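Local coordinates for transcription factor MBP1 (Magnaporthe oryzae, PDB 4UX5), which binds DNA through an N-terminal winged helix-turn-helix domain and probably acts as an RNA polymerase II-specific transcription activator, at residues Asp45-Thr50 with Thr89-Glu94. Residues are numbered along the deposited sequence; the frame is centred on the assembly and turned at random.
Sequences DWINAT and TWIPLE. With nucleotides of chain C.
T89, on strand 88-91 of the winged helix-turn-helix (KilA-N) domain, meets T50 in the first turn of helix 49-55, just beyond strand 47-48; strand 88-91 runs between 47-48 and 77-79 in a small antiparallel sheet. The end of the contact at T50 and T89 faces DNA. T50 OG1 lies 2.6 Å from OP1 of DG10 of chain C and donates to it, while accepting from T89 N at 2.8 Å; the two partners fix its rotation. T89 OG1 donates to the same phosphate oxygen, so OP1 is gripped by one hydroxyl from each segment. In both threonines the hydroxyl stands anti to the carbonyl carbon (chi1 near -50°), which turns it to the phosphate. T89 O in turn receives A49 N at the start of helix 49-55. N48 is its N-cap: OD1 accepts from H51 N and, in a weak bond bent to 126°, from T50 N.

W90 forms a non-hydrogen-bonded pair with N48. N48 CB sits over the six-membered ring, 3.9 Å from its centroid, evidence for a CH-pi contact. The N48 amide is inclined 49° to the indole. N48 ND2 and W90 NE1, two donors, do not bond each other but donate to Q87 O and Y86 O. W46 O approaches the indole at its edge.

I91 pairs with I47 through two backbone bonds, I47 N to I91 O and I91 N to I47 O. On the opposite sheet face from W90, I91 CD1 reaches A49 CB at 3.8 Å, and V71 of helix 60-71 adds to this apolar cluster.

P92, the N-cap of helix 93-102, lies against W46: its CA is 3.7 Å from the centroid of the five-membered ring, over the face. L93 meets the start of 45-50, its CB against D45 O and its CD1 4.3 Å from I47 CD1.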
loop_
_atom_site.group_PDB
_atom_site.type_symbol
_atom_site.label_atom_id
_atom_site.label_comp_id
_atom_site.label_asym_id
_atom_site.label_seq_id
_atom_site.Cartn_x
_atom_site.Cartn_y
_atom_site.Cartn_z
ATOM N N ASP A 45 0.842 -10.488 -17.857
ATOM C CA ASP A 45 1.859 -9.689 -18.539
ATOM C C ASP A 45 1.916 -8.240 -18.065
ATOM O O ASP A 45 2.449 -7.379 -18.759
ATOM C CB ASP A 45 1.643 -9.718 -20.054
ATOM C CG ASP A 45 2.209 -10.963 -20.698
ATOM O OD1 ASP A 45 3.051 -11.632 -20.060
ATOM O OD2 ASP A 45 1.823 -11.265 -21.847
ATOM N N TRP A 46 1.371 -7.966 -16.886
ATOM C CA TRP A 46 1.521 -6.640 -16.309
ATOM C C TRP A 46 2.971 -6.443 -15.888
ATOM O O TRP A 46 3.636 -7.388 -15.461
ATOM C CB TRP A 46 0.582 -6.440 -15.123
ATOM C CG TRP A 46 -0.824 -6.113 -15.520
ATOM C CD1 TRP A 46 -1.486 -6.534 -16.638
ATOM C CD2 TRP A 46 -1.739 -5.275 -14.804
ATOM N NE1 TRP A 46 -2.759 -6.016 -16.656
ATOM C CE2 TRP A 46 -2.939 -5.240 -15.541
ATOM C CE3 TRP A 46 -1.661 -4.555 -13.609
ATOM C CZ2 TRP A 46 -4.051 -4.514 -15.121
ATOM C CZ3 TRP A 46 -2.764 -3.836 -13.194
ATOM C CH2 TRP A 46 -3.943 -3.820 -13.948
ATOM N N ILE A 47 3.459 -5.214 -16.016
ATOM C CA ILE A 47 4.868 -4.931 -15.789
ATOM C C ILE A 47 5.044 -3.860 -14.711
ATOM O O ILE A 47 4.166 -3.020 -14.509
ATOM C CB ILE A 47 5.558 -4.493 -17.107
ATOM C CG1 ILE A 47 7.080 -4.565 -16.980
ATOM C CG2 ILE A 47 5.086 -3.106 -17.533
ATOM C CD1 ILE A 47 7.799 -4.613 -18.307
ATOM N N ASN A 48 6.171 -3.912 -14.010
ATOM C CA ASN A 48 6.448 -2.987 -12.914
ATOM C C ASN A 48 6.921 -1.626 -13.426
ATOM O O ASN A 48 8.056 -1.485 -13.881
ATOM C CB ASN A 48 7.492 -3.593 -11.971
ATOM C CG ASN A 48 7.529 -2.911 -10.615
ATOM O OD1 ASN A 48 7.470 -1.687 -10.517
ATOM N ND2 ASN A 48 7.621 -3.708 -9.556
ATOM N N ALA A 49 6.045 -0.630 -13.345
ATOM C CA ALA A 49 6.351 0.709 -13.843
ATOM C C ALA A 49 7.416 1.395 -12.996
ATOM O O ALA A 49 8.137 2.267 -13.478
ATOM C CB ALA A 49 5.090 1.558 -13.888
ATOM N N THR A 50 7.511 1.000 -11.731
ATOM C CA THR A 50 8.513 1.560 -10.832
ATOM C C THR A 50 9.904 1.083 -11.233
ATOM O O THR A 50 10.873 1.835 -11.156
ATOM C CB THR A 50 8.232 1.180 -9.363
ATOM O OG1 THR A 50 6.868 1.477 -9.046
ATOM C CG2 THR A 50 9.144 1.948 -8.418
ATOM N N THR A 89 4.507 0.013 -8.674
ATOM C CA THR A 89 3.240 0.252 -9.350
ATOM C C THR A 89 3.168 -0.563 -10.634
ATOM O O THR A 89 3.981 -0.383 -11.539
ATOM C CB THR A 89 3.049 1.740 -9.676
ATOM O OG1 THR A 89 3.270 2.518 -8.494
ATOM C CG2 THR A 89 1.644 1.996 -10.197
ATOM N N TRP A 90 2.192 -1.462 -10.707
ATOM C CA TRP A 90 2.074 -2.364 -11.846
ATOM C C TRP A 90 1.007 -1.913 -12.841
ATOM O O TRP A 90 -0.080 -1.483 -12.454
ATOM C CB TRP A 90 1.775 -3.781 -11.359
ATOM C CG TRP A 90 2.916 -4.396 -10.609
ATOM C CD1 TRP A 90 3.301 -4.118 -9.331
ATOM C CD2 TRP A 90 3.822 -5.395 -11.093
ATOM N NE1 TRP A 90 4.391 -4.881 -8.988
ATOM C CE2 TRP A 90 4.729 -5.675 -10.052
ATOM C CE3 TRP A 90 3.953 -6.080 -12.305
ATOM C CZ2 TRP A 90 5.753 -6.610 -10.186
ATOM C CZ3 TRP A 90 4.970 -7.011 -12.436
ATOM C CH2 TRP A 90 5.857 -7.267 -11.380
ATOM N N ILE A 91 1.338 -2.014 -14.127
ATOM C CA ILE A 91 0.443 -1.604 -15.206
ATOM C C ILE A 91 0.475 -2.630 -16.340
ATOM O O ILE A 91 1.432 -3.395 -16.451
ATOM C CB ILE A 91 0.827 -0.210 -15.759
ATOM C CG1 ILE A 91 2.277 -0.201 -16.249
ATOM C CG2 ILE A 91 0.605 0.864 -14.711
ATOM C CD1 ILE A 91 2.725 1.144 -16.786
ATOM N N PRO A 92 -0.579 -2.661 -17.177
ATOM C CA PRO A 92 -0.590 -3.553 -18.344
ATOM C C PRO A 92 0.611 -3.334 -19.263
ATOM O O PRO A 92 1.184 -2.243 -19.281
ATOM C CB PRO A 92 -1.903 -3.193 -19.056
ATOM C CG PRO A 92 -2.348 -1.896 -18.442
ATOM C CD PRO A 92 -1.849 -1.931 -17.041
ATOM N N LEU A 93 0.976 -4.368 -20.015
ATOM C CA LEU A 93 2.218 -4.375 -20.786
ATOM C C LEU A 93 2.289 -3.264 -21.831
ATOM O O LEU A 93 3.340 -2.652 -22.017
ATOM C CB LEU A 93 2.406 -5.732 -21.467
ATOM C CG LEU A 93 3.746 -5.943 -22.172
ATOM C CD1 LEU A 93 4.897 -5.735 -21.204
ATOM C CD2 LEU A 93 3.819 -7.326 -22.801
ATOM N N GLU A 94 1.175 -3.006 -22.511
ATOM C CA GLU A 94 1.142 -1.976 -23.545
ATOM C C GLU A 94 1.303 -0.585 -22.938
ATOM O O GLU A 94 1.848 0.320 -23.570
ATOM C CB GLU A 94 -0.157 -2.053 -24.355
ATOM C CG GLU A 94 -1.422 -1.713 -23.577
ATOM C CD GLU A 94 -2.034 -2.916 -22.885
ATOM O OE1 GLU A 94 -1.349 -3.956 -22.771
ATOM O OE2 GLU A 94 -3.207 -2.822 -22.463
ATOM P P DG C 10 6.249 3.152 -5.824
ATOM O OP1 DG C 10 5.713 2.891 -7.180
ATOM O OP2 DG C 10 7.465 3.977 -5.646
ATOM O "O5'" DG C 10 5.059 3.776 -4.960
ATOM C "C5'" DG C 10 3.821 3.082 -4.861
ATOM C "C4'" DG C 10 3.094 3.435 -3.573
ATOM O "O4'" DG C 10 4.005 3.318 -2.446
ATOM C "C3'" DG C 10 2.533 4.854 -3.512
ATOM O "O3'" DG C 10 1.287 4.840 -2.845
ATOM C "C2'" DG C 10 3.586 5.599 -2.702
ATOM C "C1'" DG C 10 4.005 4.524 -1.715
ATOM N N9 DG C 10 5.336 4.732 -1.162
ATOM C C8 DG C 10 6.493 4.969 -1.863
ATOM N N7 DG C 10 7.539 5.121 -1.100
ATOM C C5 DG C 10 7.044 4.977 0.189
ATOM C C6 DG C 10 7.713 5.039 1.433
ATOM O O6 DG C 10 8.916 5.243 1.647
ATOM N N1 DG C 10 6.838 4.839 2.501
ATOM C C2 DG C 10 5.489 4.605 2.377
ATOM N N2 DG C 10 4.809 4.434 3.520
ATOM N N3 DG C 10 4.851 4.542 1.215
ATOM C C4 DG C 10 5.688 4.737 0.168
ATOM P P DC C 9 11.770 0.888 -4.525
ATOM O OP1 DC C 9 12.282 -0.095 -5.508
ATOM O OP2 DC C 9 12.478 2.170 -4.321
ATOM O "O5'" DC C 9 10.234 1.196 -4.850
ATOM C "C5'" DC C 9 9.324 0.118 -5.049
ATOM C "C4'" DC C 9 8.116 0.238 -4.133
ATOM O "O4'" DC C 9 8.509 -0.021 -2.775
ATOM C "C3'" DC C 9 7.473 1.609 -4.085
ATOM O "O3'" DC C 9 6.523 1.727 -5.134
ATOM C "C2'" DC C 9 6.794 1.626 -2.707
ATOM C "C1'" DC C 9 7.563 0.565 -1.905
ATOM N N1 DC C 9 8.290 1.105 -0.712
ATOM C C2 DC C 9 7.700 1.032 0.558
ATOM O O2 DC C 9 6.575 0.533 0.675
ATOM N N3 DC C 9 8.378 1.518 1.626
ATOM C C4 DC C 9 9.587 2.051 1.462
ATOM N N4 DC C 9 10.215 2.516 2.546
ATOM C C5 DC C 9 10.206 2.133 0.181
ATOM C C6 DC C 9 9.530 1.651 -0.868
#